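Local structure of dimethylsulfoniopropionate lyase (Roseovarius nubinhibens, 4B29) at residues 145-156 with 180-191. The protein probably cleaves dimethylsulfoniopropionate to release dimethyl sulfide, as a zinc-binding lyase of the cupin type. Numbering follows the deposited sequence.
Sequences YGWHEHLPEELY and TRFHPANAPHAM. With ZN (zinc ion), chain J; PO4 (phosphate ion), chain B; EDO (1,2-ethanediol), chain F.
Strands 145-149 and 189-191 pair antiparallel with a beta bulge between the Tyr-145/Met-191 and His-148/His-189 pairs, while strands 153-156 and 180-183 form a second antiparallel ladder, their axes at 170°. Between the ladders the loops are joined by Asn-186 N to His-150 O; Pro-184 to Ala-187 form a type II turn. Zinc bridges the segments: His-150 NE2, Glu-154 OE1 and His-189 NE2 bind it, the last at 2.0 Å, and phosphate O4 takes a fourth place at 1.9 Å. Each ligand histidine is steadied through its other nitrogen, His-150 ND1 donating to Pro-152 O and His-189 ND1 to Ala-187 O, both acceptors lying in the ring planes. His-148 O lies over one face of the His-189 ring and His-183 ND1 over the opposite one, both displaced toward the rim. His-183 is a second-shell partner: its ND1 gives Glu-154 OE1 a nearly straight bond of 2.9 Å, arriving on the anti side, 33° out of the carboxylate plane, and probably helps to orient this ligand. With CG between its backbone N and carbonyl carbon (chi1 56°), His-148 turns ND1 back to Gly-146 O and NE2 to phosphate O3 at 2.7 Å; the Tyr-145 ring lies nearly flat over its face opposite His-189. Tyr-156 OH also reaches O3, at 2.6 Å, and Tyr-145 OH, itself bonded to Tyr-102, grips O1. On the outer side Ala-190 CB sits over the six-membered ring of Trp-147 in a CH-pi contact, 4.2 Å from its centroid. The spacing of His-148, His-150 (in the loop after strand 145-149) and Glu-154, with His-189 from a later strand, matches the cupin metal motif inside a beta barrel, its first histidine turned to a phosphate probably from the crystallisation liquor.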
ATOM      1  N   TYR A 145      -0.735 -13.909  -0.809  1.00 17.11           N
ATOM      2  CA  TYR A 145      -1.918 -13.092  -1.126  1.00 15.88           C
ATOM      3  C   TYR A 145      -2.367 -13.600  -2.463  1.00 15.76           C
ATOM      4  O   TYR A 145      -1.694 -13.357  -3.492  1.00 16.83           O
ATOM      5  CB  TYR A 145      -1.486 -11.618  -1.182  1.00 14.65           C
ATOM      6  CG  TYR A 145      -2.583 -10.601  -1.394  1.00 14.00           C
ATOM      7  CD1 TYR A 145      -3.938 -10.945  -1.295  1.00 16.55           C
ATOM      8  CD2 TYR A 145      -2.246  -9.266  -1.636  1.00 14.00           C
ATOM      9  CE1 TYR A 145      -4.933  -9.968  -1.483  1.00 15.50           C
ATOM     10  CE2 TYR A 145      -3.239  -8.275  -1.797  1.00 13.44           C
ATOM     11  CZ  TYR A 145      -4.572  -8.655  -1.727  1.00 15.39           C
ATOM     12  OH  TYR A 145      -5.548  -7.672  -1.888  1.00 16.23           O
ATOM     13  N   GLY A 146      -3.474 -14.346  -2.477  1.00 15.13           N
ATOM     14  CA  GLY A 146      -3.902 -15.055  -3.691  1.00 14.90           C
ATOM     15  C   GLY A 146      -4.476 -14.132  -4.753  1.00 14.69           C
ATOM     16  O   GLY A 146      -4.581 -12.907  -4.535  1.00 15.31           O
ATOM     17  N   TRP A 147      -4.844 -14.706  -5.885  1.00 14.33           N
ATOM     18  CA  TRP A 147      -5.336 -13.946  -7.042  1.00 13.15           C
ATOM     19  C   TRP A 147      -6.527 -13.050  -6.640  1.00 13.49           C
ATOM     20  O   TRP A 147      -7.529 -13.522  -6.070  1.00 14.94           O
ATOM     21  CB  TRP A 147      -5.796 -14.884  -8.161  1.00 14.16           C
ATOM     22  CG  TRP A 147      -4.666 -15.670  -8.775  1.00 16.44           C
ATOM     23  CD1 TRP A 147      -4.459 -17.031  -8.649  1.00 20.64           C
ATOM     24  CD2 TRP A 147      -3.615 -15.177  -9.621  1.00 16.26           C
ATOM     25  NE1 TRP A 147      -3.316 -17.403  -9.360  1.00 21.36           N
ATOM     26  CE2 TRP A 147      -2.794 -16.293  -9.976  1.00 19.53           C
ATOM     27  CE3 TRP A 147      -3.305 -13.921 -10.157  1.00 15.25           C
ATOM     28  CZ2 TRP A 147      -1.675 -16.169 -10.814  1.00 17.53           C
ATOM     29  CZ3 TRP A 147      -2.180 -13.798 -10.978  1.00 14.84           C
ATOM     30  CH2 TRP A 147      -1.373 -14.920 -11.305  1.00 15.97           C
ATOM     31  N   HIS A 148      -6.393 -11.759  -6.941  1.00 12.69           N
ATOM     32  CA  HIS A 148      -7.469 -10.804  -6.618  1.00 12.20           C
ATOM     33  C   HIS A 148      -7.500  -9.770  -7.728  1.00 14.01           C
ATOM     34  O   HIS A 148      -6.564  -9.673  -8.526  1.00 12.57           O
ATOM     35  CB  HIS A 148      -7.242 -10.149  -5.260  1.00 12.80           C
ATOM     36  CG  HIS A 148      -5.924  -9.467  -5.123  1.00 13.73           C
ATOM     37  ND1 HIS A 148      -4.753 -10.171  -4.924  1.00 13.86           N
ATOM     38  CD2 HIS A 148      -5.582  -8.152  -5.122  1.00 13.07           C
ATOM     39  CE1 HIS A 148      -3.741  -9.327  -4.830  1.00 14.48           C
ATOM     40  NE2 HIS A 148      -4.221  -8.092  -4.937  1.00 13.94           N
ATOM     41  N   GLU A 149      -8.586  -8.989  -7.794  1.00 12.59           N
ATOM     42  CA  GLU A 149      -8.759  -8.162  -8.974  1.00 11.81           C
ATOM     43  C   GLU A 149      -9.716  -7.018  -8.653  1.00 12.27           C
ATOM     44  O   GLU A 149     -10.409  -7.036  -7.628  1.00 13.16           O
ATOM     45  CB  GLU A 149      -9.339  -8.988 -10.132  1.00 12.92           C
ATOM     46  CG  GLU A 149     -10.738  -9.555  -9.763  1.00 16.41           C
ATOM     47  CD  GLU A 149     -11.204 -10.464 -10.846  1.00 24.04           C
ATOM     48  OE1 GLU A 149     -10.764 -11.632 -10.865  1.00 21.04           O
ATOM     49  OE2 GLU A 149     -11.944  -9.973 -11.726  1.00 29.04           O
ATOM     50  N   HIS A 150      -9.734  -6.036  -9.543  1.00 11.22           N
ATOM     51  CA  HIS A 150     -10.628  -4.881  -9.383  1.00 11.80           C
ATOM     52  C   HIS A 150     -10.635  -4.101 -10.684  1.00 11.36           C
ATOM     53  O   HIS A 150      -9.639  -4.092 -11.450  1.00 11.69           O
ATOM     54  CB  HIS A 150     -10.160  -3.961  -8.235  1.00 11.37           C
ATOM     55  CG  HIS A 150      -8.667  -3.817  -8.170  1.00 11.50           C
ATOM     56  ND1 HIS A 150      -7.947  -3.057  -9.059  1.00 10.20           N
ATOM     57  CD2 HIS A 150      -7.770  -4.401  -7.352  1.00 13.47           C
ATOM     58  CE1 HIS A 150      -6.650  -3.152  -8.778  1.00 10.35           C
ATOM     59  NE2 HIS A 150      -6.530  -3.963  -7.735  1.00 11.68           N
ATOM     60  N   LEU A 151     -11.728  -3.345 -10.903  1.00 11.11           N
ATOM     61  CA  LEU A 151     -11.785  -2.533 -12.116  1.00 10.44           C
ATOM     62  C   LEU A 151     -10.680  -1.420 -12.233  1.00 10.36           C
ATOM     63  O   LEU A 151     -10.098  -1.252 -13.276  1.00 10.17           O
ATOM     64  CB  LEU A 151     -13.209  -1.920 -12.248  1.00 11.22           C
ATOM     65  CG  LEU A 151     -13.414  -0.984 -13.418  1.00 11.58           C
ATOM     66  CD1 LEU A 151     -13.238  -1.689 -14.794  1.00 12.38           C
ATOM     67  CD2 LEU A 151     -14.872  -0.424 -13.289  1.00 12.88           C
ATOM     68  N   PRO A 152     -10.427  -0.616 -11.164  1.00  9.82           N
ATOM     69  CA  PRO A 152      -9.471   0.487 -11.322  1.00  9.58           C
ATOM     70  C   PRO A 152      -8.053  -0.028 -11.585  1.00  9.35           C
ATOM     71  O   PRO A 152      -7.708  -1.159 -11.178  1.00 11.29           O
ATOM     72  CB  PRO A 152      -9.505   1.201  -9.937  1.00 10.21           C
ATOM     73  CG  PRO A 152     -10.166   0.231  -8.966  1.00 10.86           C
ATOM     74  CD  PRO A 152     -11.154  -0.543  -9.877  1.00 10.26           C
ATOM     75  N   GLU A 153      -7.325   0.765 -12.328  1.00  9.44           N
ATOM     76  CA  GLU A 153      -5.861   0.499 -12.516  1.00  9.60           C
ATOM     77  C   GLU A 153      -5.111   0.815 -11.245  1.00 10.33           C
ATOM     78  O   GLU A 153      -5.538   1.657 -10.441  1.00  9.88           O
ATOM     79  CB  GLU A 153      -5.342   1.407 -13.602  1.00 10.49           C
ATOM     80  CG  GLU A 153      -5.942   1.029 -15.013  1.00 10.57           C
ATOM     81  CD  GLU A 153      -5.480   1.958 -16.067  1.00 11.55           C
ATOM     82  OE1 GLU A 153      -4.613   2.823 -15.783  1.00 13.06           O
ATOM     83  OE2 GLU A 153      -5.901   1.871 -17.251  1.00 12.41           O
ATOM     84  N   GLU A 154      -3.941   0.196 -11.078  1.00  9.42           N
ATOM     85  CA  GLU A 154      -3.181   0.407  -9.851  1.00 11.16           C
ATOM     86  C   GLU A 154      -1.712   0.383 -10.227  1.00 10.74           C
ATOM     87  O   GLU A 154      -1.318  -0.288 -11.179  1.00 10.41           O
ATOM     88  CB  GLU A 154      -3.556  -0.778  -8.964  1.00 14.14           C
ATOM     89  CG  GLU A 154      -2.637  -1.235  -8.017  1.00 16.48           C
ATOM     90  CD  GLU A 154      -3.241  -2.301  -7.135  1.00 13.90           C
ATOM     91  OE1 GLU A 154      -3.368  -3.473  -7.542  1.00 13.14           O
ATOM     92  OE2 GLU A 154      -3.507  -2.004  -5.979  1.00 15.50           O
ATOM     93  N   LEU A 155      -0.910   1.147  -9.502  1.00  9.33           N
ATOM     94  CA  LEU A 155       0.563   1.174  -9.718  1.00  9.58           C
ATOM     95  C   LEU A 155       1.185   0.935  -8.346  1.00  9.16           C
ATOM     96  O   LEU A 155       1.133   1.806  -7.459  1.00  9.30           O
ATOM     97  CB  LEU A 155       0.998   2.521 -10.301  1.00  9.40           C
ATOM     98  CG  LEU A 155       2.521   2.633 -10.554  1.00 11.02           C
ATOM     99  CD1 LEU A 155       3.025   1.550 -11.535  1.00 12.67           C
ATOM    100  CD2 LEU A 155       2.851   4.039 -11.071  1.00 12.49           C
ATOM    101  N   TYR A 156       1.754  -0.265  -8.157  1.00  9.00           N
ATOM    102  CA  TYR A 156       2.452  -0.566  -6.916  1.00  9.45           C
ATOM    103  C   TYR A 156       3.842   0.067  -6.905  1.00  9.39           C
ATOM    104  O   TYR A 156       4.496   0.192  -7.941  1.00 10.08           O
ATOM    105  CB  TYR A 156       2.710  -2.106  -6.831  1.00  9.47           C
ATOM    106  CG  TYR A 156       1.766  -2.809  -5.928  1.00  8.79           C
ATOM    107  CD1 TYR A 156       0.469  -3.131  -6.384  1.00  9.64           C
ATOM    108  CD2 TYR A 156       2.105  -3.126  -4.625  1.00  9.19           C
ATOM    109  CE1 TYR A 156      -0.431  -3.824  -5.533  1.00 11.24           C
ATOM    110  CE2 TYR A 156       1.239  -3.792  -3.787  1.00  9.12           C
ATOM    111  CZ  TYR A 156      -0.048  -4.096  -4.229  1.00 11.42           C
ATOM    112  OH  TYR A 156      -0.898  -4.776  -3.394  1.00 11.98           O
ATOM    113  N   THR A 180       8.464  -0.711  -9.254  1.00 10.43           N
ATOM    114  CA  THR A 180       7.005  -0.499  -9.397  1.00 10.68           C
ATOM    115  C   THR A 180       6.399  -1.562 -10.272  1.00 11.81           C
ATOM    116  O   THR A 180       7.112  -2.313 -10.993  1.00 12.02           O
ATOM    117  CB  THR A 180       6.684   0.884 -10.031  1.00 10.07           C
ATOM    118  OG1 THR A 180       7.172   0.979 -11.401  1.00 10.49           O
ATOM    119  CG2 THR A 180       7.286   2.038  -9.159  1.00 11.40           C
ATOM    120  N   ARG A 181       5.073  -1.678 -10.226  1.00 10.32           N
ATOM    121  CA  ARG A 181       4.420  -2.539 -11.194  1.00 10.67           C
ATOM    122  C   ARG A 181       3.018  -2.021 -11.494  1.00 10.62           C
ATOM    123  O   ARG A 181       2.275  -1.769 -10.523  1.00 10.49           O
ATOM    124  CB  ARG A 181       4.303  -3.958 -10.703  1.00 11.93           C
ATOM    125  CG  ARG A 181       4.035  -4.812 -12.012  1.00 14.98           C
ATOM    126  CD  ARG A 181       3.483  -6.178 -11.784  1.00 13.82           C
ATOM    127  NE  ARG A 181       3.702  -6.861 -13.058  1.00 13.02           N
ATOM    128  CZ  ARG A 181       3.992  -8.144 -13.183  1.00 13.83           C
ATOM    129  NH1 ARG A 181       3.945  -8.950 -12.143  1.00 13.30           N
ATOM    130  NH2 ARG A 181       4.306  -8.579 -14.398  1.00 13.36           N
ATOM    131  N   PHE A 182       2.689  -1.923 -12.799  1.00 10.32           N
ATOM    132  CA  PHE A 182       1.335  -1.493 -13.216  1.00  9.81           C
ATOM    133  C   PHE A 182       0.394  -2.703 -13.294  1.00 11.12           C
ATOM    134  O   PHE A 182       0.763  -3.756 -13.887  1.00 11.24           O
ATOM    135  CB  PHE A 182       1.465  -0.886 -14.595  1.00 10.02           C
ATOM    136  CG  PHE A 182       0.154  -0.545 -15.247  1.00 10.59           C
ATOM    137  CD1 PHE A 182      -0.627   0.478 -14.726  1.00 12.56           C
ATOM    138  CD2 PHE A 182      -0.240  -1.184 -16.401  1.00 12.62           C
ATOM    139  CE1 PHE A 182      -1.825   0.846 -15.346  1.00 13.51           C
ATOM    140  CE2 PHE A 182      -1.473  -0.804 -17.054  1.00 13.66           C
ATOM    141  CZ  PHE A 182      -2.243   0.204 -16.509  1.00 13.22           C
ATOM    142  N   HIS A 183      -0.801  -2.578 -12.721  1.00  8.93           N
ATOM    143  CA  HIS A 183      -1.837  -3.608 -12.873  1.00  8.99           C
ATOM    144  C   HIS A 183      -2.978  -3.044 -13.696  1.00 10.44           C
ATOM    145  O   HIS A 183      -3.663  -2.132 -13.256  1.00 10.20           O
ATOM    146  CB  HIS A 183      -2.395  -4.026 -11.515  1.00 10.53           C
ATOM    147  CG  HIS A 183      -1.395  -4.781 -10.675  1.00 11.13           C
ATOM    148  ND1 HIS A 183      -1.438  -4.782  -9.296  1.00 11.03           N
ATOM    149  CD2 HIS A 183      -0.292  -5.484 -11.024  1.00 12.20           C
ATOM    150  CE1 HIS A 183      -0.431  -5.520  -8.834  1.00 13.94           C
ATOM    151  NE2 HIS A 183       0.264  -5.970  -9.861  1.00 12.09           N
ATOM    152  N   PRO A 184      -3.159  -3.540 -14.920  1.00 10.22           N
ATOM    153  CA  PRO A 184      -4.224  -3.002 -15.755  1.00 11.05           C
ATOM    154  C   PRO A 184      -5.590  -3.376 -15.183  1.00 10.90           C
ATOM    155  O   PRO A 184      -5.732  -4.310 -14.376  1.00 10.90           O
ATOM    156  CB  PRO A 184      -4.051  -3.689 -17.127  1.00 12.24           C
ATOM    157  CG  PRO A 184      -2.773  -4.463 -17.027  1.00 14.37           C
ATOM    158  CD  PRO A 184      -2.306  -4.561 -15.579  1.00 11.62           C
ATOM    159  N   ALA A 185      -6.601  -2.614 -15.628  1.00 10.91           N
ATOM    160  CA  ALA A 185      -7.955  -2.861 -15.141  1.00 11.13           C
ATOM    161  C   ALA A 185      -8.389  -4.311 -15.227  1.00 10.38           C
ATOM    162  O   ALA A 185      -8.224  -4.970 -16.291  1.00 11.44           O
ATOM    163  CB  ALA A 185      -8.949  -1.985 -15.977  1.00 10.54           C
ATOM    164  N   ASN A 186      -8.978  -4.810 -14.138  1.00 10.68           N
ATOM    165  CA  ASN A 186      -9.598  -6.160 -14.060  1.00 12.58           C
ATOM    166  C   ASN A 186      -8.562  -7.323 -14.181  1.00 13.10           C
ATOM    167  O   ASN A 186      -8.980  -8.492 -14.137  1.00 14.10           O
ATOM    168  CB  ASN A 186     -10.660  -6.374 -15.168  1.00 13.51           C
ATOM    169  CG  ASN A 186     -11.891  -5.475 -15.010  1.00 18.01           C
ATOM    170  OD1 ASN A 186     -12.398  -4.858 -16.015  1.00 22.99           O
ATOM    171  ND2 ASN A 186     -12.404  -5.443 -13.815  1.00 15.18           N
ATOM    172  N   ALA A 187      -7.263  -7.019 -14.311  1.00 12.09           N
ATOM    173  CA  ALA A 187      -6.303  -8.132 -14.469  1.00 12.74           C
ATOM    174  C   ALA A 187      -6.010  -8.752 -13.090  1.00 12.36           C
ATOM    175  O   ALA A 187      -5.576  -8.030 -12.183  1.00 12.67           O
ATOM    176  CB  ALA A 187      -4.995  -7.631 -15.123  1.00 12.05           C
ATOM    177  N   PRO A 188      -6.254 -10.067 -12.909  1.00 12.38           N
ATOM    178  CA  PRO A 188      -5.970 -10.605 -11.596  1.00 11.67           C
ATOM    179  C   PRO A 188      -4.477 -10.594 -11.292  1.00 11.88           C
ATOM    180  O   PRO A 188      -3.647 -10.774 -12.202  1.00 12.24           O
ATOM    181  CB  PRO A 188      -6.482 -12.036 -11.665  1.00 13.29           C
ATOM    182  CG  PRO A 188      -7.533 -12.019 -12.748  1.00 13.52           C
ATOM    183  CD  PRO A 188      -7.024 -11.011 -13.749  1.00 13.14           C
ATOM    184  N   HIS A 189      -4.157 -10.356 -10.029  1.00 11.46           N
ATOM    185  CA  HIS A 189      -2.751 -10.312  -9.596  1.00 11.57           C
ATOM    186  C   HIS A 189      -2.657 -10.978  -8.240  1.00 12.47           C
ATOM    187  O   HIS A 189      -3.672 -11.167  -7.534  1.00 12.94           O
ATOM    188  CB  HIS A 189      -2.223  -8.849  -9.610  1.00 10.51           C
ATOM    189  CG  HIS A 189      -3.196  -7.838  -9.058  1.00  9.74           C
ATOM    190  ND1 HIS A 189      -4.273  -7.387  -9.791  1.00 11.88           N
ATOM    191  CD2 HIS A 189      -3.207  -7.157  -7.887  1.00 12.26           C
ATOM    192  CE1 HIS A 189      -4.942  -6.484  -9.072  1.00 11.90           C
ATOM    193  NE2 HIS A 189      -4.289  -6.305  -7.939  1.00  9.98           N
ATOM    194  N   ALA A 190      -1.432 -11.278  -7.825  1.00 11.30           N
ATOM    195  CA  ALA A 190      -1.230 -11.921  -6.525  1.00 12.55           C
ATOM    196  C   ALA A 190       0.196 -11.641  -6.066  1.00 11.79           C
ATOM    197  O   ALA A 190       0.982 -11.033  -6.800  1.00 11.88           O
ATOM    198  CB  ALA A 190      -1.468 -13.465  -6.662  1.00 13.39           C
ATOM    199  N   MET A 191       0.510 -11.979  -4.823  1.00 12.40           N
ATOM    200  CA  MET A 191       1.837 -11.649  -4.328  1.00 13.01           C
ATOM    201  C   MET A 191       2.212 -12.639  -3.215  1.00 14.78           C
ATOM    202  O   MET A 191       1.365 -12.973  -2.404  1.00 16.12           O
ATOM    203  CB  MET A 191       1.794 -10.233  -3.718  1.00 13.51           C
ATOM    204  CG  MET A 191       3.192  -9.688  -3.354  1.00 14.50           C
ATOM    205  SD  MET A 191       3.056  -8.220  -2.259  1.00 16.45           S
ATOM    206  CE  MET A 191       2.472  -9.023  -0.773  1.00 17.22           C
TER
HETATM  207 ZN    ZN J1205      -4.796  -4.670  -6.863  1.00 14.85          ZN
HETATM  208  P   PO4 B1197      -4.314  -4.825  -3.961  1.00 13.83           P
HETATM  209  O1  PO4 B1197      -4.893  -5.337  -2.675  1.00 15.83           O
HETATM  210  O2  PO4 B1197      -3.865  -3.371  -3.717  1.00 14.16           O
HETATM  211  O3  PO4 B1197      -3.135  -5.657  -4.448  1.00 14.97           O
HETATM  212  O4  PO4 B1197      -5.318  -4.823  -5.068  1.00 12.41           O
HETATM  213  C1  EDO F1201      -1.638  -1.704  -1.367  1.00 26.11           C
HETATM  214  O1  EDO F1201      -0.596  -2.680  -1.304  1.00 19.74           O
HETATM  215  C2  EDO F1201      -2.760  -2.223  -0.509  1.00 29.13           C
HETATM  216  O2  EDO F1201      -3.828  -1.337  -0.777  1.00 26.44           O
HETATM  217  O   HOH W   1     -10.976 -10.162 -14.420  1.00 25.56           O
HETATM  218  O   HOH W   2     -12.388  -7.040 -11.678  1.00 26.83           O
HETATM  219  O   HOH W   3      -7.349  -6.031 -11.191  1.00 12.60           O
HETATM  220  O   HOH W   4      -6.223  -3.558 -11.734  1.00 12.15           O
HETATM  221  O   HOH W   5      -6.235  -0.852 -17.834  1.00 11.93           O